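Local structure of hypothetical protein ybaA (2OKQ) at residues D29-A34 / S93-P98. The protein is of unknown function but pairs with a second copy of itself and belongs to the DUF1428 family, with an antiparallel sheet backed by helices. Sequence-based numbering, arbitrary orientation. Where two conformers were deposited one is given.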
loop_
_atom_site.group_PDB
_atom_site.type_symbol
_atom_site.label_atom_id
_atom_site.label_comp_id
_atom_site.label_asym_id
_atom_site.label_seq_id
_atom_site.Cartn_x
_atom_site.Cartn_y
_atom_site.Cartn_z
ATOM N N ASP A 29 -0.118 -7.654 -3.365
ATOM C CA ASP A 29 -1.309 -7.122 -4.033
ATOM C C ASP A 29 -1.575 -5.783 -3.390
ATOM O O ASP A 29 -1.725 -5.715 -2.180
ATOM C CB ASP A 29 -2.515 -8.032 -3.805
ATOM C CG ASP A 29 -2.686 -9.058 -4.911
ATOM O OD1 ASP A 29 -1.832 -9.095 -5.822
ATOM O OD2 ASP A 29 -3.696 -9.776 -4.879
ATOM N N GLY A 30 -1.566 -4.731 -4.197
ATOM C CA GLY A 30 -1.815 -3.368 -3.677
ATOM C C GLY A 30 -3.219 -2.913 -4.008
ATOM O O GLY A 30 -3.742 -3.239 -5.096
ATOM N N PHE A 31 -3.846 -2.180 -3.079
ATOM C CA PHE A 31 -5.223 -1.694 -3.267
ATOM C C PHE A 31 -5.235 -0.234 -2.828
ATOM O O PHE A 31 -4.602 0.117 -1.825
ATOM C CB PHE A 31 -6.266 -2.427 -2.400
ATOM C CG PHE A 31 -6.317 -3.936 -2.555
ATOM C CD1 PHE A 31 -7.372 -4.542 -3.222
ATOM C CD2 PHE A 31 -5.353 -4.751 -1.958
ATOM C CE1 PHE A 31 -7.463 -5.954 -3.309
ATOM C CE2 PHE A 31 -5.428 -6.149 -2.058
ATOM C CZ PHE A 31 -6.481 -6.744 -2.752
ATOM N N VAL A 32 -5.912 0.614 -3.590
ATOM C CA VAL A 32 -6.255 1.968 -3.124
ATOM C C VAL A 32 -7.752 2.092 -3.323
ATOM O O VAL A 32 -8.264 1.801 -4.404
ATOM C CB VAL A 32 -5.504 3.080 -3.858
ATOM C CG1 VAL A 32 -5.735 4.463 -3.157
ATOM C CG2 VAL A 32 -4.006 2.788 -3.910
ATOM N N VAL A 33 -8.428 2.558 -2.272
ATOM C CA VAL A 33 -9.877 2.513 -2.179
ATOM C C VAL A 33 -10.389 3.896 -1.744
ATOM O O VAL A 33 -9.745 4.559 -0.935
ATOM C CB VAL A 33 -10.293 1.465 -1.104
ATOM C CG1 VAL A 33 -11.756 1.135 -1.201
ATOM C CG2 VAL A 33 -9.472 0.172 -1.239
ATOM N N ALA A 34 -11.527 4.331 -2.294
ATOM C CA ALA A 34 -12.249 5.482 -1.729
ATOM C C ALA A 34 -13.375 4.915 -0.843
ATOM O O ALA A 34 -14.146 4.051 -1.278
ATOM C CB ALA A 34 -12.807 6.353 -2.841
ATOM N N SER A 93 -3.885 0.075 1.067
ATOM C CA SER A 93 -3.866 -1.267 1.636
ATOM C C SER A 93 -3.055 -2.225 0.771
ATOM O O SER A 93 -2.884 -1.994 -0.435
ATOM C CB SER A 93 -5.296 -1.813 1.741
ATOM O OG SER A 93 -6.108 -1.008 2.577
ATOM N N TRP A 94 -2.602 -3.315 1.387
ATOM C CA TRP A 94 -1.895 -4.327 0.639
ATOM C C TRP A 94 -1.944 -5.663 1.361
ATOM O O TRP A 94 -2.268 -5.747 2.568
ATOM C CB TRP A 94 -0.447 -3.924 0.369
ATOM C CG TRP A 94 0.454 -3.980 1.570
ATOM C CD1 TRP A 94 1.199 -5.046 1.980
ATOM C CD2 TRP A 94 0.725 -2.917 2.492
ATOM N NE1 TRP A 94 1.889 -4.726 3.119
ATOM C CE2 TRP A 94 1.635 -3.413 3.441
ATOM C CE3 TRP A 94 0.289 -1.582 2.598
ATOM C CZ2 TRP A 94 2.121 -2.630 4.516
ATOM C CZ3 TRP A 94 0.779 -0.795 3.680
ATOM C CH2 TRP A 94 1.685 -1.326 4.608
ATOM N N ILE A 95 -1.642 -6.700 0.589
ATOM C CA ILE A 95 -1.537 -8.058 1.129
ATOM C C ILE A 95 -0.213 -8.641 0.640
ATOM O O ILE A 95 0.092 -8.581 -0.556
ATOM C CB ILE A 95 -2.727 -8.911 0.658
ATOM C CG1 ILE A 95 -4.068 -8.266 1.046
ATOM C CG2 ILE A 95 -2.581 -10.358 1.203
ATOM C CD1 ILE A 95 -5.272 -8.974 0.514
ATOM N N GLU A 96 0.581 -9.169 1.568
ATOM C CA GLU A 96 1.896 -9.697 1.276
ATOM C C GLU A 96 1.804 -11.195 1.057
ATOM O O GLU A 96 1.079 -11.866 1.791
ATOM C CB GLU A 96 2.823 -9.422 2.451
ATOM C CG GLU A 96 2.978 -7.885 2.712
ATOM C CD GLU A 96 4.060 -7.540 3.711
ATOM O OE1 GLU A 96 5.034 -8.313 3.871
ATOM O OE2 GLU A 96 3.957 -6.452 4.349
ATOM N N TYR A 97 2.549 -11.687 0.071
ATOM C CA TYR A 97 2.549 -13.116 -0.308
ATOM C C TYR A 97 3.981 -13.598 -0.507
ATOM O O TYR A 97 4.870 -12.801 -0.860
ATOM C CB TYR A 97 1.776 -13.304 -1.633
ATOM C CG TYR A 97 0.274 -13.128 -1.496
ATOM C CD1 TYR A 97 -0.508 -14.118 -0.908
ATOM C CD2 TYR A 97 -0.355 -11.963 -1.959
ATOM C CE1 TYR A 97 -1.897 -13.971 -0.781
ATOM C CE2 TYR A 97 -1.741 -11.804 -1.859
ATOM C CZ TYR A 97 -2.500 -12.823 -1.245
ATOM O OH TYR A 97 -3.847 -12.687 -1.104
ATOM N N PRO A 98 4.222 -14.914 -0.318
ATOM C CA PRO A 98 5.554 -15.460 -0.524
ATOM C C PRO A 98 5.949 -15.571 -1.997
ATOM O O PRO A 98 7.118 -15.718 -2.284
ATOM C CB PRO A 98 5.470 -16.851 0.135
ATOM C CG PRO A 98 4.042 -17.243 0.015
ATOM C CD PRO A 98 3.252 -15.946 0.104
HETATM O O HOH W 1 -4.963 -10.650 -2.613
#
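F31 stands its ring up from the sheet and, with CG anti to the carbonyl carbon (chi1 -56°), tilts it back toward the D29 end of its strand; this brings CE2 alongside CD1 of I95 at 3.8 Å, an oblique meeting on the face that D29, S93 and Y97 share. Y97 crosses the carboxylate of D29 with the two planes 76° apart. They are joined through water 1, which donates to D29 OD2 (2.7 Å) and accepts from Y97 OH (2.8 Å); the water sits at the phenol ring's edge, in its plane. Y132 and N107 also bond to OD2, while R103 forms a salt bridge with OD1, so the carboxylate is gripped at both oxygens.

Beneath these side chains, D29–I95 and F31–S93 are antiparallel hydrogen-bonded pairs, with I95 N to D29 O at 2.9 Å and F31 N to S93 O at 2.8 Å. Between them G30 faces W94 in a non-hydrogen-bonded pair. W94 lies on the opposite face, where its NE1 donates almost in the ring plane to the anti lone pair of E96 OE2 (3.0 Å); the ring stacks on W94 of the second subunit. OE2 also salt-bridges R61 of its own chain and R61 of the second subunit.

Strands 27-36 and 88-97 are the middle pair of a four-stranded antiparallel sheet, and their two faces differ: one carries a buried aspartate, probably kept ionised by R103, beside apolar contacts; the other places the W94–E96 pair at the subunit interface.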